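Local coordinates for uncharacterized protein (Helicobacter pylori, PDB 4O5J), which probably mediates attachment of the bacterium to host cells by binding sialic acid-bearing carbohydrates through its extracellular adhesion domain, at residues 30-44 with 385-398. Sequence-based numbering, arbitrary orientation.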
ATOM      1  N   LEU A  30     -34.060  38.448   6.619  1.00105.36           N
ATOM      2  CA  LEU A  30     -33.520  39.081   5.428  1.00 83.86           C
ATOM      3  C   LEU A  30     -32.146  38.521   5.115  1.00 90.14           C
ATOM      4  O   LEU A  30     -31.935  37.984   4.030  1.00 90.57           O
ATOM      5  CB  LEU A  30     -33.442  40.599   5.589  1.00 89.97           C
ATOM      6  CG  LEU A  30     -32.923  41.468   4.404  1.00101.73           C
ATOM      7  CD1 LEU A  30     -33.645  41.054   3.107  1.00 84.37           C
ATOM      8  CD2 LEU A  30     -32.926  43.020   4.625  1.00 84.88           C
ATOM      9  N   ASN A  31     -31.213  38.646   6.060  1.00 88.20           N
ATOM     10  CA  ASN A  31     -29.863  38.106   5.866  1.00 90.25           C
ATOM     11  C   ASN A  31     -29.880  36.671   5.438  1.00 93.19           C
ATOM     12  O   ASN A  31     -29.042  36.266   4.615  1.00 93.25           O
ATOM     13  CB  ASN A  31     -28.957  38.276   7.095  1.00 78.37           C
ATOM     14  CG  ASN A  31     -28.376  39.664   7.163  1.00 93.07           C
ATOM     15  OD1 ASN A  31     -28.240  40.349   6.108  1.00 88.39           O
ATOM     16  ND2 ASN A  31     -28.048  40.122   8.394  1.00102.82           N
ATOM     17  N   GLU A  32     -30.841  35.911   5.967  1.00 78.05           N
ATOM     18  CA  GLU A  32     -30.942  34.495   5.620  1.00 84.75           C
ATOM     19  C   GLU A  32     -31.310  34.335   4.137  1.00 77.99           C
ATOM     20  O   GLU A  32     -30.828  33.440   3.456  1.00 75.05           O
ATOM     21  CB  GLU A  32     -31.948  33.754   6.515  1.00 90.26           C
ATOM     22  CG  GLU A  32     -33.373  33.746   5.940  1.00122.09           C
ATOM     23  CD  GLU A  32     -34.447  33.141   6.849  1.00142.81           C
ATOM     24  OE1 GLU A  32     -34.089  32.541   7.893  1.00139.82           O
ATOM     25  OE2 GLU A  32     -35.660  33.256   6.510  1.00138.84           O
ATOM     26  N   LYS A  33     -32.173  35.212   3.641  1.00 70.28           N
ATOM     27  CA  LYS A  33     -32.571  35.140   2.255  1.00 63.05           C
ATOM     28  C   LYS A  33     -31.412  35.442   1.330  1.00 67.86           C
ATOM     29  O   LYS A  33     -31.279  34.811   0.267  1.00 65.54           O
ATOM     30  CB  LYS A  33     -33.739  36.052   1.994  1.00 68.24           C
ATOM     31  CG  LYS A  33     -35.002  35.486   2.580  1.00 70.48           C
ATOM     32  CD  LYS A  33     -36.205  36.206   2.068  1.00 78.54           C
ATOM     33  CE  LYS A  33     -37.416  35.443   2.562  1.00 92.89           C
ATOM     34  NZ  LYS A  33     -38.531  35.913   1.738  1.00102.85           N
ATOM     35  N   TYR A  34     -30.560  36.386   1.741  1.00 63.96           N
ATOM     36  CA  TYR A  34     -29.350  36.713   0.987  1.00 60.28           C
ATOM     37  C   TYR A  34     -28.359  35.540   0.983  1.00 65.45           C
ATOM     38  O   TYR A  34     -27.752  35.235  -0.066  1.00 57.72           O
ATOM     39  CB  TYR A  34     -28.694  37.965   1.518  1.00 53.04           C
ATOM     40  CG  TYR A  34     -29.277  39.227   0.973  1.00 59.41           C
ATOM     41  CD1 TYR A  34     -28.830  39.736  -0.237  1.00 60.23           C
ATOM     42  CD2 TYR A  34     -30.287  39.903   1.640  1.00 65.75           C
ATOM     43  CE1 TYR A  34     -29.374  40.917  -0.786  1.00 66.60           C
ATOM     44  CE2 TYR A  34     -30.837  41.085   1.097  1.00 62.49           C
ATOM     45  CZ  TYR A  34     -30.377  41.590  -0.101  1.00 68.32           C
ATOM     46  OH  TYR A  34     -30.920  42.742  -0.612  1.00 71.89           O
ATOM     47  N   GLU A  35     -28.211  34.868   2.131  1.00 63.22           N
ATOM     48  CA  GLU A  35     -27.346  33.680   2.205  1.00 60.04           C
ATOM     49  C   GLU A  35     -27.851  32.580   1.298  1.00 63.33           C
ATOM     50  O   GLU A  35     -27.065  31.910   0.630  1.00 60.90           O
ATOM     51  CB  GLU A  35     -27.258  33.128   3.585  1.00 67.18           C
ATOM     52  CG  GLU A  35     -26.321  33.922   4.455  1.00 96.51           C
ATOM     53  CD  GLU A  35     -26.415  33.576   5.945  1.00118.15           C
ATOM     54  OE1 GLU A  35     -25.456  33.907   6.682  1.00151.80           O
ATOM     55  OE2 GLU A  35     -27.435  32.994   6.385  1.00112.37           O
ATOM     56  N   GLN A  36     -29.165  32.415   1.286  1.00 60.65           N
ATOM     57  CA  GLN A  36     -29.803  31.417   0.484  1.00 59.69           C
ATOM     58  C   GLN A  36     -29.606  31.735  -1.015  1.00 60.32           C
ATOM     59  O   GLN A  36     -29.190  30.883  -1.782  1.00 59.81           O
ATOM     60  CB  GLN A  36     -31.249  31.387   0.855  1.00 61.23           C
ATOM     61  CG  GLN A  36     -31.911  30.105   0.498  1.00 85.41           C
ATOM     62  CD  GLN A  36     -33.297  30.068   1.094  1.00113.41           C
ATOM     63  OE1 GLN A  36     -33.929  31.107   1.324  1.00108.55           O
ATOM     64  NE2 GLN A  36     -33.778  28.873   1.361  1.00130.99           N
ATOM     65  N   LEU A  37     -29.860  32.971  -1.423  1.00 58.44           N
ATOM     66  CA  LEU A  37     -29.649  33.422  -2.798  1.00 48.07           C
ATOM     67  C   LEU A  37     -28.191  33.140  -3.186  1.00 55.71           C
ATOM     68  O   LEU A  37     -27.898  32.634  -4.268  1.00 55.03           O
ATOM     69  CB  LEU A  37     -29.958  34.926  -2.924  1.00 44.16           C
ATOM     70  CG  LEU A  37     -29.711  35.563  -4.295  1.00 42.09           C
ATOM     71  CD1 LEU A  37     -30.486  34.818  -5.378  1.00 44.91           C
ATOM     72  CD2 LEU A  37     -30.111  37.062  -4.265  1.00 48.08           C
ATOM     73  N   SER A  38     -27.278  33.483  -2.288  1.00 50.65           N
ATOM     74  CA  SER A  38     -25.860  33.247  -2.488  1.00 52.77           C
ATOM     75  C   SER A  38     -25.534  31.771  -2.779  1.00 57.94           C
ATOM     76  O   SER A  38     -24.742  31.469  -3.669  1.00 58.24           O
ATOM     77  CB  SER A  38     -25.112  33.697  -1.267  1.00 59.05           C
ATOM     78  OG  SER A  38     -23.778  33.313  -1.397  1.00 68.46           O
ATOM     79  N   GLN A  39     -26.137  30.867  -2.017  1.00 55.42           N
ATOM     80  CA  GLN A  39     -25.938  29.429  -2.198  1.00 52.79           C
ATOM     81  C   GLN A  39     -26.492  28.946  -3.509  1.00 53.81           C
ATOM     82  O   GLN A  39     -25.848  28.167  -4.219  1.00 61.09           O
ATOM     83  CB  GLN A  39     -26.559  28.639  -1.057  1.00 56.35           C
ATOM     84  CG  GLN A  39     -25.788  28.879   0.244  1.00 68.09           C
ATOM     85  CD  GLN A  39     -26.497  28.246   1.429  1.00 79.05           C
ATOM     86  OE1 GLN A  39     -27.496  27.569   1.259  1.00 91.33           O
ATOM     87  NE2 GLN A  39     -25.996  28.471   2.625  1.00 85.81           N
ATOM     88  N   TYR A  40     -27.680  29.409  -3.841  1.00 56.05           N
ATOM     89  CA  TYR A  40     -28.291  29.052  -5.114  1.00 58.30           C
ATOM     90  C   TYR A  40     -27.422  29.443  -6.308  1.00 60.38           C
ATOM     91  O   TYR A  40     -27.269  28.681  -7.264  1.00 61.10           O
ATOM     92  CB  TYR A  40     -29.643  29.710  -5.254  1.00 54.63           C
ATOM     93  CG  TYR A  40     -30.766  29.015  -4.533  1.00 66.80           C
ATOM     94  CD1 TYR A  40     -31.856  29.755  -4.027  1.00 78.82           C
ATOM     95  CD2 TYR A  40     -30.778  27.631  -4.399  1.00 71.70           C
ATOM     96  CE1 TYR A  40     -32.907  29.140  -3.391  1.00 75.54           C
ATOM     97  CE2 TYR A  40     -31.834  27.005  -3.750  1.00 78.41           C
ATOM     98  CZ  TYR A  40     -32.881  27.785  -3.259  1.00 81.93           C
ATOM     99  OH  TYR A  40     -33.943  27.244  -2.634  1.00 96.81           O
ATOM    100  N   LEU A  41     -26.856  30.629  -6.257  1.00 51.60           N
ATOM    101  CA  LEU A  41     -26.081  31.150  -7.369  1.00 53.81           C
ATOM    102  C   LEU A  41     -24.734  30.425  -7.476  1.00 56.78           C
ATOM    103  O   LEU A  41     -24.221  30.263  -8.593  1.00 62.32           O
ATOM    104  CB  LEU A  41     -25.859  32.679  -7.230  1.00 42.82           C
ATOM    105  CG  LEU A  41     -27.177  33.383  -7.551  1.00 50.67           C
ATOM    106  CD1 LEU A  41     -27.053  34.844  -7.499  1.00 50.88           C
ATOM    107  CD2 LEU A  41     -27.695  33.018  -8.954  1.00 51.04           C
ATOM    108  N   ASN A  42     -24.153  30.045  -6.341  1.00 50.99           N
ATOM    109  CA  ASN A  42     -22.928  29.224  -6.364  1.00 54.59           C
ATOM    110  C   ASN A  42     -23.220  27.847  -6.923  1.00 55.16           C
ATOM    111  O   ASN A  42     -22.392  27.246  -7.638  1.00 60.96           O
ATOM    112  CB  ASN A  42     -22.294  29.126  -5.002  1.00 49.94           C
ATOM    113  CG  ASN A  42     -21.419  30.306  -4.726  1.00 59.41           C
ATOM    114  OD1 ASN A  42     -20.825  30.915  -5.630  1.00 69.17           O
ATOM    115  ND2 ASN A  42     -21.297  30.623  -3.480  1.00 60.40           N
ATOM    116  N   GLN A  43     -24.406  27.365  -6.606  1.00 52.65           N
ATOM    117  CA  GLN A  43     -24.854  26.079  -7.151  1.00 56.14           C
ATOM    118  C   GLN A  43     -24.986  26.184  -8.683  1.00 54.78           C
ATOM    119  O   GLN A  43     -24.500  25.334  -9.417  1.00 58.33           O
ATOM    120  CB  GLN A  43     -26.146  25.685  -6.475  1.00 58.84           C
ATOM    121  CG  GLN A  43     -26.693  24.363  -6.912  1.00 76.44           C
ATOM    122  CD  GLN A  43     -27.952  24.031  -6.133  1.00117.16           C
ATOM    123  OE1 GLN A  43     -28.126  24.454  -4.978  1.00103.99           O
ATOM    124  NE2 GLN A  43     -28.846  23.276  -6.760  1.00115.80           N
ATOM    125  N   VAL A  44     -25.602  27.264  -9.157  1.00 51.78           N
ATOM    126  CA  VAL A  44     -25.705  27.504 -10.584  1.00 51.72           C
ATOM    127  C   VAL A  44     -24.320  27.579 -11.239  1.00 52.98           C
ATOM    128  O   VAL A  44     -24.089  26.956 -12.283  1.00 57.10           O
ATOM    129  CB  VAL A  44     -26.481  28.786 -10.901  1.00 56.25           C
ATOM    130  CG1 VAL A  44     -26.240  29.253 -12.360  1.00 50.10           C
ATOM    131  CG2 VAL A  44     -27.973  28.620 -10.596  1.00 51.56           C
ATOM    132  N   TYR A 385     -31.427  27.847 -11.096  1.00 58.22           N
ATOM    133  CA  TYR A 385     -31.514  29.160 -11.723  1.00 60.30           C
ATOM    134  C   TYR A 385     -32.855  29.766 -11.399  1.00 58.73           C
ATOM    135  O   TYR A 385     -32.917  30.915 -11.010  1.00 57.78           O
ATOM    136  CB  TYR A 385     -31.347  29.045 -13.242  1.00 61.13           C
ATOM    137  CG  TYR A 385     -31.229  30.370 -13.925  1.00 68.62           C
ATOM    138  CD1 TYR A 385     -30.001  31.071 -13.938  1.00 70.16           C
ATOM    139  CD2 TYR A 385     -32.357  30.943 -14.581  1.00 67.86           C
ATOM    140  CE1 TYR A 385     -29.892  32.310 -14.610  1.00 71.71           C
ATOM    141  CE2 TYR A 385     -32.278  32.172 -15.231  1.00 74.67           C
ATOM    142  CZ  TYR A 385     -31.046  32.865 -15.240  1.00 78.44           C
ATOM    143  OH  TYR A 385     -30.943  34.080 -15.932  1.00 69.60           O
ATOM    144  N   ASN A 386     -33.934  28.993 -11.569  1.00 61.24           N
ATOM    145  CA  ASN A 386     -35.254  29.489 -11.216  1.00 56.04           C
ATOM    146  C   ASN A 386     -35.381  29.888  -9.728  1.00 66.47           C
ATOM    147  O   ASN A 386     -35.993  30.916  -9.402  1.00 67.66           O
ATOM    148  CB  ASN A 386     -36.340  28.489 -11.592  1.00 56.56           C
ATOM    149  CG  ASN A 386     -36.422  28.300 -13.103  1.00 83.76           C
ATOM    150  OD1 ASN A 386     -35.748  28.993 -13.889  1.00 95.08           O
ATOM    151  ND2 ASN A 386     -37.207  27.327 -13.514  1.00 97.98           N
ATOM    152  N   ASP A 387     -34.808  29.075  -8.841  1.00 60.99           N
ATOM    153  CA  ASP A 387     -34.838  29.355  -7.427  1.00 58.89           C
ATOM    154  C   ASP A 387     -34.195  30.704  -7.173  1.00 61.14           C
ATOM    155  O   ASP A 387     -34.786  31.569  -6.531  1.00 67.99           O
ATOM    156  CB  ASP A 387     -34.092  28.268  -6.682  1.00 67.01           C
ATOM    157  CG  ASP A 387     -34.879  26.978  -6.620  1.00 74.25           C
ATOM    158  OD1 ASP A 387     -36.108  27.065  -6.805  1.00 79.10           O
ATOM    159  OD2 ASP A 387     -34.288  25.878  -6.402  1.00 82.59           O
ATOM    160  N   ALA A 388     -33.012  30.905  -7.729  1.00 52.08           N
ATOM    161  CA  ALA A 388     -32.324  32.178  -7.582  1.00 55.57           C
ATOM    162  C   ALA A 388     -33.149  33.349  -8.142  1.00 61.94           C
ATOM    163  O   ALA A 388     -33.330  34.344  -7.471  1.00 64.04           O
ATOM    164  CB  ALA A 388     -30.968  32.119  -8.257  1.00 46.87           C
ATOM    165  N   LYS A 389     -33.657  33.231  -9.369  1.00 56.25           N
ATOM    166  CA  LYS A 389     -34.454  34.290 -10.000  1.00 55.53           C
ATOM    167  C   LYS A 389     -35.636  34.659  -9.102  1.00 63.11           C
ATOM    168  O   LYS A 389     -35.924  35.850  -8.885  1.00 63.55           O
ATOM    169  CB  LYS A 389     -34.958  33.818 -11.358  1.00 57.29           C
ATOM    170  CG  LYS A 389     -35.740  34.827 -12.111  1.00 58.00           C
ATOM    171  CD  LYS A 389     -36.193  34.344 -13.487  1.00 74.63           C
ATOM    172  CE  LYS A 389     -37.176  35.386 -13.974  1.00 85.24           C
ATOM    173  NZ  LYS A 389     -37.752  35.086 -15.293  1.00 93.96           N
ATOM    174  N   THR A 390     -36.286  33.637  -8.549  1.00 60.05           N
ATOM    175  CA  THR A 390     -37.424  33.817  -7.664  1.00 53.72           C
ATOM    176  C   THR A 390     -37.045  34.551  -6.364  1.00 62.79           C
ATOM    177  O   THR A 390     -37.701  35.517  -5.960  1.00 62.30           O
ATOM    178  CB  THR A 390     -38.018  32.456  -7.309  1.00 59.92           C
ATOM    179  OG1 THR A 390     -38.602  31.937  -8.503  1.00 66.32           O
ATOM    180  CG2 THR A 390     -39.084  32.566  -6.232  1.00 63.33           C
ATOM    181  N   LEU A 391     -35.993  34.057  -5.720  1.00 64.97           N
ATOM    182  CA  LEU A 391     -35.533  34.557  -4.445  1.00 60.40           C
ATOM    183  C   LEU A 391     -35.087  36.024  -4.591  1.00 67.74           C
ATOM    184  O   LEU A 391     -35.420  36.901  -3.750  1.00 61.34           O
ATOM    185  CB  LEU A 391     -34.384  33.682  -3.957  1.00 51.78           C
ATOM    186  CG  LEU A 391     -33.990  33.919  -2.516  1.00 56.39           C
ATOM    187  CD1 LEU A 391     -35.200  34.124  -1.626  1.00 67.96           C
ATOM    188  CD2 LEU A 391     -33.182  32.747  -2.028  1.00 57.44           C
ATOM    189  N   SER A 392     -34.361  36.286  -5.686  1.00 54.19           N
ATOM    190  CA  SER A 392     -33.868  37.621  -5.964  1.00 57.66           C
ATOM    191  C   SER A 392     -35.063  38.588  -6.078  1.00 55.14           C
ATOM    192  O   SER A 392     -35.008  39.743  -5.601  1.00 45.29           O
ATOM    193  CB  SER A 392     -33.038  37.628  -7.236  1.00 54.82           C
ATOM    194  OG  SER A 392     -32.503  38.926  -7.487  1.00 50.81           O
ATOM    195  N   GLU A 393     -36.129  38.112  -6.716  1.00 54.04           N
ATOM    196  CA  GLU A 393     -37.311  38.928  -6.896  1.00 48.47           C
ATOM    197  C   GLU A 393     -38.045  39.194  -5.574  1.00 62.88           C
ATOM    198  O   GLU A 393     -38.513  40.346  -5.341  1.00 60.05           O
ATOM    199  CB  GLU A 393     -38.227  38.309  -7.910  1.00 49.56           C
ATOM    200  CG  GLU A 393     -39.558  39.002  -7.976  1.00 67.52           C
ATOM    201  CD  GLU A 393     -40.346  38.542  -9.183  1.00 85.35           C
ATOM    202  OE1 GLU A 393     -39.717  38.248 -10.222  1.00108.57           O
ATOM    203  OE2 GLU A 393     -41.580  38.487  -9.103  1.00102.18           O
ATOM    204  N   GLU A 394     -38.147  38.147  -4.727  1.00 61.51           N
ATOM    205  CA  GLU A 394     -38.746  38.293  -3.393  1.00 58.91           C
ATOM    206  C   GLU A 394     -37.993  39.330  -2.565  1.00 66.21           C
ATOM    207  O   GLU A 394     -38.606  40.209  -1.952  1.00 68.00           O
ATOM    208  CB  GLU A 394     -38.681  37.006  -2.613  1.00 63.61           C
ATOM    209  CG  GLU A 394     -39.490  35.943  -3.244  1.00 79.76           C
ATOM    210  CD  GLU A 394     -39.242  34.620  -2.562  1.00109.78           C
ATOM    211  OE1 GLU A 394     -39.277  33.568  -3.267  1.00112.99           O
ATOM    212  OE2 GLU A 394     -39.016  34.639  -1.315  1.00106.30           O
ATOM    213  N   ILE A 395     -36.661  39.217  -2.559  1.00 59.18           N
ATOM    214  CA  ILE A 395     -35.793  40.143  -1.833  1.00 62.89           C
ATOM    215  C   ILE A 395     -35.977  41.583  -2.329  1.00 67.74           C
ATOM    216  O   ILE A 395     -36.019  42.512  -1.549  1.00 73.26           O
ATOM    217  CB  ILE A 395     -34.341  39.740  -2.028  1.00 50.10           C
ATOM    218  CG1 ILE A 395     -34.116  38.392  -1.369  1.00 51.11           C
ATOM    219  CG2 ILE A 395     -33.408  40.809  -1.408  1.00 56.34           C
ATOM    220  CD1 ILE A 395     -32.656  38.016  -1.408  1.00 58.72           C
ATOM    221  N   SER A 396     -36.114  41.732  -3.639  1.00 61.94           N
ATOM    222  CA  SER A 396     -36.225  43.017  -4.291  1.00 55.44           C
ATOM    223  C   SER A 396     -37.434  43.753  -3.796  1.00 61.84           C
ATOM    224  O   SER A 396     -37.391  44.997  -3.702  1.00 58.43           O
ATOM    225  CB  SER A 396     -36.332  42.850  -5.788  1.00 56.47           C
ATOM    226  OG  SER A 396     -36.162  44.075  -6.416  1.00 56.27           O
ATOM    227  N   LYS A 397     -38.495  42.995  -3.466  1.00 64.62           N
ATOM    228  CA  LYS A 397     -39.759  43.587  -2.967  1.00 59.98           C
ATOM    229  C   LYS A 397     -39.838  43.721  -1.437  1.00 72.94           C
ATOM    230  O   LYS A 397     -40.836  44.193  -0.928  1.00 81.37           O
ATOM    231  CB  LYS A 397     -40.966  42.789  -3.448  1.00 59.34           C
ATOM    232  CG  LYS A 397     -41.097  42.680  -4.946  1.00 64.68           C
ATOM    233  CD  LYS A 397     -42.192  41.746  -5.318  1.00 58.02           C
ATOM    234  CE  LYS A 397     -42.063  41.447  -6.794  1.00 66.04           C
ATOM    235  NZ  LYS A 397     -43.178  40.592  -7.238  1.00 82.01           N
ATOM    236  N   LEU A 398     -38.821  43.296  -0.696  1.00 77.18           N
ATOM    237  CA  LEU A 398     -38.882  43.357   0.768  1.00 81.61           C
ATOM    238  C   LEU A 398     -38.647  44.746   1.316  1.00 83.32           C
ATOM    239  O   LEU A 398     -37.755  45.438   0.826  1.00 83.16           O
ATOM    240  CB  LEU A 398     -37.850  42.426   1.353  1.00 74.60           C
ATOM    241  CG  LEU A 398     -38.386  41.026   1.383  1.00 88.28           C
ATOM    242  CD1 LEU A 398     -37.279  40.164   1.950  1.00 93.04           C
ATOM    243  CD2 LEU A 398     -39.656  41.028   2.235  1.00 75.77           C
TER
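Tyr385 meets Val44 where the helices 29-54 and 343-396 pair as an antiparallel two-helix coiled coil, the stalk that projects from the helical body of the adhesin and carries both ends of the modelled chain. Over these segments the axes approach to 8.7 Å at 151°, and side chains interlock as knobs into holes. Val44 CG2 abuts the backbone of Tyr385, while its other methyl, CG1, lies near the plane of the phenol ring, at the edge. Two residues on, Asp387 sets its CB squarely over one face of the Tyr40 ring, a CH-pi contact 3.6 Å from the centroid; its carboxylate is tilted 36° against the ring, with OD2 above the CE2 and CZ side. Ala388 is the small residue that lets the backbones come close: the CA atoms of Leu37 and Ala388 are 5.6 Å apart, and Leu41 CD2 presses tightly on Ala388 CB. Leu37 is the knob received by Ala388, Leu391, Ser392 and Ile395, its CD1 reaching the carbonyl O of Ala388. In return, Leu391 enters the hole formed by Lys33, Gln36, Leu37 and Tyr40. Its CG lies opposite the backbone N (chi1 -168°), and CD2 is driven down to the helix backbone, 3.4 Å from Leu37 N, as well as to the edge of the Tyr40 ring. Glu394, on the flank, draws the extended Lys33 into a weak salt bridge, NZ to OE2 3.3 Å. Ile395 lies against one face of the Tyr34 ring: its CD1 stands almost on the ring normal, 4.1 Å from the centroid, and also touches Leu37 CD2, while on the same side CG2 lies 3.2 Å from Tyr34 OH. Just past the helix, Leu398 closes the apolar seam, its CD1 meeting both Leu30 CD1 and the aliphatic CD of Lys33.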